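Local coordinates for 2-C-methyl-D-erythritol 2,4-cyclodiphosphate synthase (PDB 3RE3), which probably catalyses the cyclisation of a CDP-linked methylerythritol phosphate to 2-C-methyl-D-erythritol 2,4-cyclodiphosphate with release of CMP, a step of isoprenoid precursor synthesis, at residues Ser79-Lys87 against Ala120-Ile128; Ile104-Leu112 against Phe145-Ala153. All blocks are in the same frame, centred on the assembly; numbering follows the deposited sequence.

Interaction 1: Ser79-Lys87 against Ala120-Ile128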
ATOM      1  N   SER A  79       0.853 -11.692 -20.513  1.00 85.29           N
ATOM      2  CA  SER A  79       1.487 -10.702 -19.653  1.00 83.46           C
ATOM      3  C   SER A  79       2.900 -11.136 -19.248  1.00 83.78           C
ATOM      4  O   SER A  79       3.756 -10.305 -18.939  1.00 87.57           O
ATOM      5  CB  SER A  79       0.619 -10.422 -18.427  1.00 82.71           C
ATOM      6  OG  SER A  79       0.333  -9.037 -18.311  1.00 87.80           O
ATOM      7  N   LYS A  80       3.137 -12.444 -19.265  1.00 71.50           N
ATOM      8  CA  LYS A  80       4.453 -12.986 -18.990  1.00 62.38           C
ATOM      9  C   LYS A  80       5.530 -12.343 -19.857  1.00 68.45           C
ATOM     10  O   LYS A  80       6.669 -12.195 -19.423  1.00 77.66           O
ATOM     11  CB  LYS A  80       4.463 -14.493 -19.208  1.00 65.97           C
ATOM     12  CG  LYS A  80       3.632 -15.282 -18.218  1.00 72.40           C
ATOM     13  CD  LYS A  80       3.839 -16.772 -18.451  1.00 83.72           C
ATOM     14  CE  LYS A  80       2.696 -17.605 -17.889  1.00 93.08           C
ATOM     15  NZ  LYS A  80       2.820 -19.056 -18.230  1.00 95.32           N
ATOM     16  N   PHE A  81       5.159 -11.992 -21.084  0.52 69.79           N
ATOM     17  CA  PHE A  81       6.059 -11.331 -22.015  0.52 74.59           C
ATOM     18  C   PHE A  81       6.585 -10.034 -21.421  0.52 77.38           C
ATOM     19  O   PHE A  81       7.796  -9.811 -21.360  0.52 80.72           O
ATOM     20  CB  PHE A  81       5.336 -11.034 -23.331  0.52 80.52           C
ATOM     21  CG  PHE A  81       6.035 -10.021 -24.196  0.52 82.14           C
ATOM     22  CD1 PHE A  81       6.943 -10.425 -25.159  0.52 81.45           C
ATOM     23  CD2 PHE A  81       5.780  -8.665 -24.050  0.52 80.36           C
ATOM     24  CE1 PHE A  81       7.590  -9.499 -25.953  0.52 80.82           C
ATOM     25  CE2 PHE A  81       6.423  -7.733 -24.841  0.52 78.07           C
ATOM     26  CZ  PHE A  81       7.330  -8.151 -25.793  0.52 80.08           C
ATOM     27  N   PHE A  82       5.661  -9.183 -20.991  1.00 72.70           N
ATOM     28  CA  PHE A  82       6.009  -7.888 -20.423  1.00 71.15           C
ATOM     29  C   PHE A  82       6.953  -8.059 -19.250  1.00 65.73           C
ATOM     30  O   PHE A  82       7.954  -7.359 -19.125  1.00 63.77           O
ATOM     31  CB  PHE A  82       4.753  -7.150 -19.982  1.00 70.46           C
ATOM     32  CG  PHE A  82       3.826  -6.854 -21.107  1.00 92.58           C
ATOM     33  CD1 PHE A  82       3.951  -5.681 -21.826  1.00 97.61           C
ATOM     34  CD2 PHE A  82       2.845  -7.763 -21.476  1.00101.32           C
ATOM     35  CE1 PHE A  82       3.097  -5.404 -22.881  1.00 98.07           C
ATOM     36  CE2 PHE A  82       1.987  -7.493 -22.531  1.00 99.30           C
ATOM     37  CZ  PHE A  82       2.116  -6.314 -23.234  1.00 94.83           C
ATOM     38  N   LEU A  83       6.624  -9.016 -18.399  1.00 56.89           N
ATOM     39  CA  LEU A  83       7.460  -9.337 -17.264  1.00 55.43           C
ATOM     40  C   LEU A  83       8.875  -9.692 -17.733  1.00 62.94           C
ATOM     41  O   LEU A  83       9.868  -9.356 -17.082  1.00 56.97           O
ATOM     42  CB  LEU A  83       6.848 -10.487 -16.483  1.00 47.98           C
ATOM     43  CG  LEU A  83       7.487 -10.640 -15.127  1.00 52.48           C
ATOM     44  CD1 LEU A  83       7.473  -9.296 -14.427  1.00 44.29           C
ATOM     45  CD2 LEU A  83       6.742 -11.685 -14.329  1.00 66.60           C
ATOM     46  N   ALA A  84       8.968 -10.354 -18.882  1.00 62.98           N
ATOM     47  CA  ALA A  84      10.266 -10.721 -19.407  1.00 59.53           C
ATOM     48  C   ALA A  84      10.997  -9.495 -19.955  1.00 57.50           C
ATOM     49  O   ALA A  84      12.220  -9.406 -19.879  1.00 61.22           O
ATOM     50  CB  ALA A  84      10.135 -11.805 -20.457  1.00 55.38           C
ATOM     51  N   GLU A  85      10.261  -8.532 -20.492  1.00 47.89           N
ATOM     52  CA  GLU A  85      10.922  -7.312 -20.929  1.00 57.79           C
ATOM     53  C   GLU A  85      11.396  -6.504 -19.731  1.00 59.20           C
ATOM     54  O   GLU A  85      12.479  -5.939 -19.753  1.00 58.94           O
ATOM     55  CB  GLU A  85      10.023  -6.482 -21.839  1.00 69.82           C
ATOM     56  CG  GLU A  85      10.371  -6.618 -23.314  1.00 84.81           C
ATOM     57  CD  GLU A  85      10.544  -8.067 -23.750  1.00 99.91           C
ATOM     58  OE1 GLU A  85      11.490  -8.343 -24.520  1.00102.81           O
ATOM     59  OE2 GLU A  85       9.738  -8.928 -23.330  1.00105.38           O
ATOM     60  N   ILE A  86      10.589  -6.464 -18.679  1.00 55.31           N
ATOM     61  CA  ILE A  86      10.988  -5.795 -17.448  1.00 57.63           C
ATOM     62  C   ILE A  86      12.235  -6.457 -16.838  1.00 64.11           C
ATOM     63  O   ILE A  86      13.085  -5.783 -16.253  1.00 57.29           O
ATOM     64  CB  ILE A  86       9.810  -5.705 -16.435  1.00 52.37           C
ATOM     65  CG1 ILE A  86       8.985  -4.454 -16.715  1.00 53.18           C
ATOM     66  CG2 ILE A  86      10.302  -5.650 -15.004  1.00 49.08           C
ATOM     67  CD1 ILE A  86       8.296  -4.477 -18.061  1.00 59.61           C
ATOM     68  N   LYS A  87      12.355  -7.773 -16.992  1.00 62.78           N
ATOM     69  CA  LYS A  87      13.552  -8.478 -16.538  1.00 59.92           C
ATOM     70  C   LYS A  87      14.803  -7.971 -17.274  1.00 64.16           C
ATOM     71  O   LYS A  87      15.850  -7.772 -16.667  1.00 67.39           O
ATOM     72  CB  LYS A  87      13.371  -9.990 -16.715  1.00 66.35           C
ATOM     73  CG  LYS A  87      14.657 -10.813 -16.725  1.00 72.28           C
ATOM     74  CD  LYS A  87      15.389 -10.722 -15.410  1.00 77.50           C
ATOM     75  CE  LYS A  87      16.586 -11.639 -15.396  1.00 85.07           C
ATOM     76  NZ  LYS A  87      17.390 -11.442 -14.162  1.00 89.22           N
ATOM     77  N   ALA A 120       6.018 -19.963  -8.751  1.00 53.06           N
ATOM     78  CA  ALA A 120       6.967 -20.731  -9.540  1.00 48.88           C
ATOM     79  C   ALA A 120       7.095 -20.106 -10.920  1.00 53.46           C
ATOM     80  O   ALA A 120       8.195 -19.916 -11.450  1.00 62.95           O
ATOM     81  CB  ALA A 120       6.510 -22.172  -9.655  1.00 37.27           C
ATOM     82  N   CYS A 121       5.948 -19.785 -11.484  1.00 43.29           N
ATOM     83  CA  CYS A 121       5.867 -19.153 -12.786  1.00 59.51           C
ATOM     84  C   CYS A 121       6.690 -17.873 -12.840  1.00 62.29           C
ATOM     85  O   CYS A 121       7.483 -17.683 -13.749  1.00 60.11           O
ATOM     86  CB  CYS A 121       4.400 -18.846 -13.121  1.00 57.12           C
ATOM     87  SG  CYS A 121       4.153 -17.813 -14.561  1.00 81.31           S
ATOM     88  N   LEU A 122       6.491 -16.988 -11.872  1.00 54.44           N
ATOM     89  CA  LEU A 122       7.144 -15.693 -11.918  1.00 44.33           C
ATOM     90  C   LEU A 122       8.609 -15.771 -11.479  1.00 49.22           C
ATOM     91  O   LEU A 122       9.465 -15.104 -12.051  1.00 51.05           O
ATOM     92  CB  LEU A 122       6.384 -14.668 -11.078  1.00 44.98           C
ATOM     93  CG  LEU A 122       4.855 -14.592 -11.174  1.00 50.58           C
ATOM     94  CD1 LEU A 122       4.341 -13.696 -10.063  1.00 39.08           C
ATOM     95  CD2 LEU A 122       4.358 -14.110 -12.527  1.00 49.47           C
ATOM     96  N   ALA A 123       8.893 -16.569 -10.460  1.00 43.64           N
ATOM     97  CA  ALA A 123      10.272 -16.760 -10.041  1.00 43.75           C
ATOM     98  C   ALA A 123      11.101 -17.239 -11.229  1.00 53.70           C
ATOM     99  O   ALA A 123      12.271 -16.882 -11.370  1.00 56.04           O
ATOM    100  CB  ALA A 123      10.365 -17.768  -8.901  1.00 39.35           C
ATOM    101  N   ASN A 124      10.488 -18.071 -12.061  0.72 50.80           N
ATOM    102  CA  ASN A 124      11.172 -18.621 -13.211  0.72 50.00           C
ATOM    103  C   ASN A 124      11.506 -17.533 -14.209  0.72 49.94           C
ATOM    104  O   ASN A 124      12.649 -17.382 -14.612  0.72 52.64           O
ATOM    105  CB  ASN A 124      10.334 -19.712 -13.873  0.72 48.23           C
ATOM    106  CG  ASN A 124      11.088 -20.440 -14.966  0.72 47.48           C
ATOM    107  OD1 ASN A 124      11.938 -21.276 -14.692  0.72 49.90           O
ATOM    108  ND2 ASN A 124      10.782 -20.122 -16.210  0.72 49.29           N
ATOM    109  N   ILE A 125      10.499 -16.767 -14.602  1.00 49.21           N
ATOM    110  CA  ILE A 125      10.698 -15.721 -15.605  1.00 49.58           C
ATOM    111  C   ILE A 125      11.726 -14.714 -15.105  1.00 57.48           C
ATOM    112  O   ILE A 125      12.550 -14.211 -15.865  1.00 66.02           O
ATOM    113  CB  ILE A 125       9.409 -14.957 -15.929  1.00 46.40           C
ATOM    114  CG1 ILE A 125       8.405 -15.876 -16.615  1.00 49.01           C
ATOM    115  CG2 ILE A 125       9.718 -13.753 -16.813  1.00 50.19           C
ATOM    116  CD1 ILE A 125       6.988 -15.654 -16.153  1.00 49.48           C
ATOM    117  N   LEU A 126      11.658 -14.422 -13.812  1.00 50.95           N
ATOM    118  CA  LEU A 126      12.488 -13.404 -13.204  1.00 48.59           C
ATOM    119  C   LEU A 126      13.837 -13.972 -12.792  1.00 60.99           C
ATOM    120  O   LEU A 126      14.758 -13.232 -12.438  1.00 58.06           O
ATOM    121  CB  LEU A 126      11.780 -12.817 -11.991  1.00 39.69           C
ATOM    122  CG  LEU A 126      10.568 -11.934 -12.287  1.00 48.91           C
ATOM    123  CD1 LEU A 126       9.899 -11.498 -10.992  1.00 32.73           C
ATOM    124  CD2 LEU A 126      11.003 -10.729 -13.114  1.00 50.56           C
ATOM    125  N   GLU A 127      13.936 -15.296 -12.834  1.00 61.76           N
ATOM    126  CA  GLU A 127      15.169 -15.984 -12.492  1.00 55.63           C
ATOM    127  C   GLU A 127      15.632 -15.611 -11.096  1.00 53.99           C
ATOM    128  O   GLU A 127      16.761 -15.175 -10.903  1.00 62.64           O
ATOM    129  CB  GLU A 127      16.237 -15.659 -13.524  1.00 49.66           C
ATOM    130  CG  GLU A 127      15.819 -16.040 -14.919  1.00 65.01           C
ATOM    131  CD  GLU A 127      16.704 -15.426 -15.965  1.00 84.18           C
ATOM    132  OE1 GLU A 127      17.945 -15.588 -15.865  1.00 84.00           O
ATOM    133  OE2 GLU A 127      16.150 -14.770 -16.877  1.00 94.60           O
ATOM    134  N   ILE A 128      14.730 -15.754 -10.132  1.00 50.21           N
ATOM    135  CA  ILE A 128      15.069 -15.656  -8.723  1.00 55.04           C
ATOM    136  C   ILE A 128      14.531 -16.903  -8.038  1.00 58.40           C
ATOM    137  O   ILE A 128      13.862 -17.730  -8.656  1.00 57.17           O
ATOM    138  CB  ILE A 128      14.386 -14.466  -8.059  1.00 52.10           C
ATOM    139  CG1 ILE A 128      12.862 -14.669  -8.100  1.00 52.98           C
ATOM    140  CG2 ILE A 128      14.789 -13.173  -8.721  1.00 42.40           C
ATOM    141  CD1 ILE A 128      12.079 -13.449  -8.517  1.00 50.97           C
TER
HETATM  142  O   HOH W   1      15.988 -10.849 -12.019  1.00 58.08           O

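Interaction 2: Ile104-Leu112 against Phe145-Ala153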
ATOM      1  N   ILE A 104      -2.666  -9.899  -3.032  1.00 38.83           N
ATOM      2  CA  ILE A 104      -3.858  -9.917  -3.857  1.00 42.02           C
ATOM      3  C   ILE A 104      -5.089  -9.666  -3.003  1.00 43.27           C
ATOM      4  O   ILE A 104      -5.317 -10.363  -2.019  1.00 39.92           O
ATOM      5  CB  ILE A 104      -4.016 -11.271  -4.542  1.00 41.92           C
ATOM      6  CG1 ILE A 104      -2.768 -11.571  -5.372  1.00 36.10           C
ATOM      7  CG2 ILE A 104      -5.285 -11.298  -5.389  1.00 33.35           C
ATOM      8  CD1 ILE A 104      -2.732 -12.965  -5.917  1.00 37.57           C
ATOM      9  N   ILE A 105      -5.867  -8.659  -3.379  1.00 41.49           N
ATOM     10  CA  ILE A 105      -7.098  -8.334  -2.666  1.00 45.86           C
ATOM     11  C   ILE A 105      -8.330  -8.720  -3.475  1.00 41.49           C
ATOM     12  O   ILE A 105      -8.624  -8.107  -4.498  1.00 42.68           O
ATOM     13  CB  ILE A 105      -7.139  -6.833  -2.350  1.00 44.96           C
ATOM     14  CG1 ILE A 105      -5.794  -6.412  -1.748  1.00 38.36           C
ATOM     15  CG2 ILE A 105      -8.332  -6.509  -1.447  1.00 35.78           C
ATOM     16  CD1 ILE A 105      -5.726  -4.987  -1.320  1.00 48.73           C
ATOM     17  N   ALA A 106      -9.033  -9.755  -3.026  1.00 42.86           N
ATOM     18  CA  ALA A 106     -10.191 -10.270  -3.763  1.00 40.02           C
ATOM     19  C   ALA A 106     -11.224 -10.911  -2.855  1.00 51.01           C
ATOM     20  O   ALA A 106     -10.862 -11.594  -1.906  1.00 52.29           O
ATOM     21  CB  ALA A 106      -9.738 -11.269  -4.778  1.00 37.31           C
ATOM     22  N   GLN A 107     -12.510 -10.719  -3.149  1.00 48.98           N
ATOM     23  CA  GLN A 107     -13.533 -11.468  -2.427  1.00 50.22           C
ATOM     24  C   GLN A 107     -13.633 -12.844  -3.064  1.00 57.26           C
ATOM     25  O   GLN A 107     -14.018 -13.825  -2.423  1.00 54.83           O
ATOM     26  CB  GLN A 107     -14.874 -10.735  -2.427  1.00 51.83           C
ATOM     27  CG  GLN A 107     -15.821 -11.211  -1.346  1.00 43.13           C
ATOM     28  CD  GLN A 107     -15.282 -10.962   0.046  1.00 56.58           C
ATOM     29  OE1 GLN A 107     -14.561  -9.995   0.288  1.00 60.80           O
ATOM     30  NE2 GLN A 107     -15.637 -11.835   0.974  1.00 63.49           N
ATOM     31  N   ALA A 108     -13.244 -12.895  -4.335  1.00 60.97           N
ATOM     32  CA  ALA A 108     -13.187 -14.134  -5.100  1.00 75.35           C
ATOM     33  C   ALA A 108     -12.640 -13.812  -6.499  1.00 81.52           C
ATOM     34  O   ALA A 108     -12.547 -12.640  -6.861  1.00 81.33           O
ATOM     35  CB  ALA A 108     -14.564 -14.785  -5.172  1.00 68.38           C
ATOM     36  N   PRO A 109     -12.231 -14.839  -7.272  1.00 80.03           N
ATOM     37  CA  PRO A 109     -12.236 -16.281  -6.967  1.00 80.01           C
ATOM     38  C   PRO A 109     -11.292 -16.655  -5.836  1.00 80.24           C
ATOM     39  O   PRO A 109     -10.535 -15.808  -5.354  1.00 80.88           O
ATOM     40  CB  PRO A 109     -11.726 -16.914  -8.267  1.00 76.17           C
ATOM     41  CG  PRO A 109     -10.917 -15.832  -8.915  1.00 77.05           C
ATOM     42  CD  PRO A 109     -11.639 -14.559  -8.591  1.00 73.66           C
ATOM     43  N   LYS A 110     -11.292 -17.924  -5.445  1.00 80.37           N
ATOM     44  CA  LYS A 110     -10.402 -18.329  -4.373  1.00 81.95           C
ATOM     45  C   LYS A 110      -8.990 -18.543  -4.940  1.00 83.15           C
ATOM     46  O   LYS A 110      -8.782 -19.369  -5.835  1.00 82.84           O
ATOM     47  CB  LYS A 110     -10.925 -19.565  -3.643  1.00 78.83           C
ATOM     48  CG  LYS A 110     -10.300 -19.725  -2.267  1.00 96.25           C
ATOM     49  CD  LYS A 110     -10.387 -21.156  -1.749  1.00109.25           C
ATOM     50  CE  LYS A 110      -9.640 -21.317  -0.420  1.00111.24           C
ATOM     51  NZ  LYS A 110     -10.256 -20.541   0.705  1.00108.34           N
HETATM   52  N   MSE A 111      -8.039 -17.767  -4.417  1.00 73.42           N
HETATM   53  CA  MSE A 111      -6.658 -17.738  -4.890  1.00 59.88           C
HETATM   54  C   MSE A 111      -5.806 -18.877  -4.352  1.00 68.72           C
HETATM   55  O   MSE A 111      -4.900 -19.352  -5.027  1.00 67.68           O
HETATM   56  CB  MSE A 111      -5.989 -16.429  -4.473  1.00 59.71           C
HETATM   57  CG  MSE A 111      -6.621 -15.185  -5.036  1.00 58.40           C
HETATM   58 SE   MSE A 111      -6.633 -15.164  -6.977  0.56 60.08          SE
HETATM   59  CE  MSE A 111      -7.864 -13.668  -7.160  1.00 53.46           C
ATOM     60  N   LEU A 112      -6.097 -19.307  -3.128  1.00 71.56           N
ATOM     61  CA  LEU A 112      -5.211 -20.208  -2.399  1.00 67.04           C
ATOM     62  C   LEU A 112      -4.636 -21.381  -3.214  1.00 68.67           C
ATOM     63  O   LEU A 112      -3.436 -21.663  -3.138  1.00 71.61           O
ATOM     64  CB  LEU A 112      -5.904 -20.726  -1.141  1.00 73.88           C
ATOM     65  CG  LEU A 112      -5.040 -21.689  -0.323  1.00 88.52           C
ATOM     66  CD1 LEU A 112      -3.788 -20.992   0.226  1.00 81.91           C
ATOM     67  CD2 LEU A 112      -5.856 -22.328   0.794  1.00 95.41           C
ATOM     68  N   PHE A 145     -15.965  -2.041  -3.226  1.00 44.49           N
ATOM     69  CA  PHE A 145     -16.154  -2.633  -4.537  1.00 41.29           C
ATOM     70  C   PHE A 145     -15.609  -4.057  -4.619  1.00 47.81           C
ATOM     71  O   PHE A 145     -16.136  -4.882  -5.363  1.00 54.80           O
ATOM     72  CB  PHE A 145     -15.639  -1.714  -5.664  1.00 38.16           C
ATOM     73  CG  PHE A 145     -14.131  -1.617  -5.770  1.00 49.23           C
ATOM     74  CD1 PHE A 145     -13.411  -2.550  -6.506  1.00 55.08           C
ATOM     75  CD2 PHE A 145     -13.437  -0.572  -5.177  1.00 46.81           C
ATOM     76  CE1 PHE A 145     -12.027  -2.461  -6.619  1.00 47.63           C
ATOM     77  CE2 PHE A 145     -12.044  -0.471  -5.292  1.00 36.73           C
ATOM     78  CZ  PHE A 145     -11.350  -1.418  -6.017  1.00 41.55           C
ATOM     79  N   ILE A 146     -14.580  -4.354  -3.829  1.00 40.32           N
ATOM     80  CA  ILE A 146     -13.995  -5.688  -3.823  1.00 41.18           C
ATOM     81  C   ILE A 146     -14.883  -6.665  -3.058  1.00 43.13           C
ATOM     82  O   ILE A 146     -15.061  -7.803  -3.466  1.00 47.28           O
ATOM     83  CB  ILE A 146     -12.549  -5.662  -3.280  1.00 50.28           C
ATOM     84  CG1 ILE A 146     -11.696  -4.795  -4.201  1.00 51.02           C
ATOM     85  CG2 ILE A 146     -11.956  -7.069  -3.161  1.00 44.08           C
ATOM     86  CD1 ILE A 146     -10.265  -4.747  -3.829  1.00 51.27           C
ATOM     87  N   GLY A 147     -15.444  -6.204  -1.951  1.00 40.61           N
ATOM     88  CA  GLY A 147     -16.402  -6.985  -1.182  1.00 39.74           C
ATOM     89  C   GLY A 147     -17.657  -7.344  -1.961  1.00 51.25           C
ATOM     90  O   GLY A 147     -18.223  -8.416  -1.779  1.00 50.53           O
ATOM     91  N   ARG A 148     -18.077  -6.452  -2.849  1.00 58.63           N
ATOM     92  CA  ARG A 148     -19.247  -6.685  -3.691  1.00 52.63           C
ATOM     93  C   ARG A 148     -18.860  -7.466  -4.930  1.00 57.24           C
ATOM     94  O   ARG A 148     -19.667  -7.640  -5.832  1.00 66.09           O
ATOM     95  CB  ARG A 148     -19.884  -5.366  -4.109  1.00 47.67           C
ATOM     96  CG  ARG A 148     -20.378  -4.524  -2.949  1.00 49.98           C
ATOM     97  CD  ARG A 148     -21.100  -3.255  -3.408  1.00 34.74           C
ATOM     98  NE  ARG A 148     -20.264  -2.320  -4.158  1.00 41.58           N
ATOM     99  CZ  ARG A 148     -19.639  -1.287  -3.604  1.00 49.33           C
ATOM    100  NH1 ARG A 148     -18.900  -0.466  -4.338  1.00 53.54           N
ATOM    101  NH2 ARG A 148     -19.758  -1.077  -2.302  1.00 54.93           N
ATOM    102  N   GLU A 149     -17.594  -7.854  -5.000  1.00 53.20           N
ATOM    103  CA  GLU A 149     -17.076  -8.668  -6.088  1.00 54.67           C
ATOM    104  C   GLU A 149     -17.130  -7.970  -7.431  1.00 55.30           C
ATOM    105  O   GLU A 149     -17.342  -8.610  -8.454  1.00 49.33           O
ATOM    106  CB  GLU A 149     -17.811 -10.000  -6.189  1.00 50.96           C
ATOM    107  CG  GLU A 149     -17.782 -10.846  -4.940  1.00 70.35           C
ATOM    108  CD  GLU A 149     -18.053 -12.326  -5.218  1.00 78.73           C
ATOM    109  OE1 GLU A 149     -17.896 -12.758  -6.382  1.00 75.24           O
ATOM    110  OE2 GLU A 149     -18.415 -13.061  -4.271  1.00 77.92           O
ATOM    111  N   GLU A 150     -16.938  -6.660  -7.429  1.00 54.32           N
ATOM    112  CA  GLU A 150     -16.924  -5.896  -8.671  1.00 48.93           C
ATOM    113  C   GLU A 150     -15.567  -5.964  -9.364  1.00 48.72           C
ATOM    114  O   GLU A 150     -15.450  -5.707 -10.560  1.00 58.03           O
ATOM    115  CB  GLU A 150     -17.382  -4.450  -8.422  1.00 46.44           C
ATOM    116  CG  GLU A 150     -18.865  -4.382  -8.015  1.00 33.78           C
ATOM    117  CD  GLU A 150     -19.301  -3.043  -7.388  1.00 56.93           C
ATOM    118  OE1 GLU A 150     -18.482  -2.105  -7.301  1.00 48.21           O
ATOM    119  OE2 GLU A 150     -20.490  -2.931  -6.980  1.00 68.89           O
ATOM    120  N   GLY A 151     -14.539  -6.335  -8.613  1.00 47.13           N
ATOM    121  CA  GLY A 151     -13.194  -6.384  -9.153  1.00 35.13           C
ATOM    122  C   GLY A 151     -12.186  -6.836  -8.118  1.00 41.26           C
ATOM    123  O   GLY A 151     -12.562  -7.187  -6.996  1.00 43.19           O
ATOM    124  N   ILE A 152     -10.910  -6.825  -8.497  1.00 38.94           N
ATOM    125  CA  ILE A 152      -9.828  -7.179  -7.593  1.00 44.20           C
ATOM    126  C   ILE A 152      -8.653  -6.223  -7.716  1.00 49.51           C
ATOM    127  O   ILE A 152      -8.487  -5.544  -8.730  1.00 46.68           O
ATOM    128  CB  ILE A 152      -9.308  -8.598  -7.849  1.00 47.87           C
ATOM    129  CG1 ILE A 152      -8.858  -8.733  -9.294  1.00 46.67           C
ATOM    130  CG2 ILE A 152     -10.375  -9.628  -7.535  1.00 51.93           C
ATOM    131  CD1 ILE A 152      -8.481 -10.121  -9.639  1.00 48.68           C
ATOM    132  N   ALA A 153      -7.840  -6.181  -6.669  1.00 42.20           N
ATOM    133  CA  ALA A 153      -6.672  -5.331  -6.670  1.00 41.14           C
ATOM    134  C   ALA A 153      -5.484  -6.141  -6.222  1.00 41.88           C
ATOM    135  O   ALA A 153      -5.634  -7.204  -5.620  1.00 38.40           O
ATOM    136  CB  ALA A 153      -6.875  -4.157  -5.748  1.00 34.06           C
TER
HETATM  137  O   HOH W   2     -13.634  -9.231  -5.595  1.00 42.72           O

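Interaction 1: Ser79-Lys87 against Ala120-Ile128
With CG of Leu83 anti to its backbone N (chi1 -166°), its isobutyl group reaches across to the helix of Ala120-Leu126, where CG of Leu126 stands anti to its own carbonyl carbon (chi1 -71°), which carries the branch bearing CD2 over to Leu83. The two leucines cross at about a right angle, Leu83 CD1 lying 4.0 Å from Leu126 CD2, and Leu83 CD2 touches Leu122 CD2 at 3.8 Å. Ile125 spans one turn of the facing helix: its CG2 rests on Ala84 CA at 4.0 Å, where the short alanine lets the backbone itself be touched, and its CD1 lies against the extended chain of Lys80, whose CE passes Cys121 SG. Over these segments the helix axes come within 9.8 Å, crossing at -38°. Leu50 and Cys51 of helix 45-57 pack against Leu83, while Leu122 and Leu126 rest on Ile133 and Ile100 of the sheet, a helical layer on its face. Toward the C-terminal end, a water accepts from Lys87 NZ (2.6 Å) and donates to Leu126 O (2.7 Å), near the Schellman turn at Glu127. No direct hydrogen bond joins the helices, so apolar packing carries the contact; long lysines suit its margin through their methylenes, and Lys87 holds a water with its ammonium group.

Interaction 2: Ile104-Leu112 against Phe145-Ala153
Ile105 and Ala153 form an antiparallel hydrogen-bonded pair: Ile105 N donates a hydrogen bond to Ala153 O at 2.7 Å, and Ala153 N returns one to Ile105 O at 3.0 Å, nearly straight at 169°. This end is tightly packed. In Ile105, chi1 of -48° puts CG1 anti to the carbonyl carbon and turns CG2 to the side anti to the backbone N, toward Ile146 CD1 at 3.5 Å, the two isoleucines crossing at about a right angle. The small Ala106 suits a place beside beta-branched Ile152. Tyr12 of the third subunit also packs on Ile105; Phe145 meets Leu143 of the second subunit, and the side chain of Ile146 lies about 6 Å from a bound phosphate, probably from the crystallisation liquor. Past the pair a water joins the loop at Gln107 N (3.1 Å) to Ile146 O of the helix and Gly151 O of the strand. The looser side lies where Gln107 CB and the exposed Glu149 CG pass at 3.8 Å. Gln107 OE1 accepts from Arg142 N, which helps fix the amide. Glu149, with positive phi, ends the helix in a Schellman motif. Main-chain bonds and apolar methyls thus hold the buried end, whereas water satisfies polar backbone atoms where loop, helix and strand meet.

In the fold
From the N terminus, the chain lays down strand 6-16 and helix 45-57, reaches helix 79-92, runs up strand 96-105, turns through 106-112 into helix 115-126, then follows strand 133-138 and helix 144-147 to the last strand, 151-161, which pairs with 6-16. Interaction 1 closes the loop from helix 79-92 to helix 115-126, with strand 96-105 between them; interaction 2 closes the one from the end of that strand to 145-153. Their segments alternate, so the two loops cross. Interaction 1 joins helix 79-92 to helix 115-126, which lies on the sheet, whereas interaction 2 joins neighbouring strands and the short helix before the last strand. Their centres lie 24 Å apart, on opposite sides of the chain's centre.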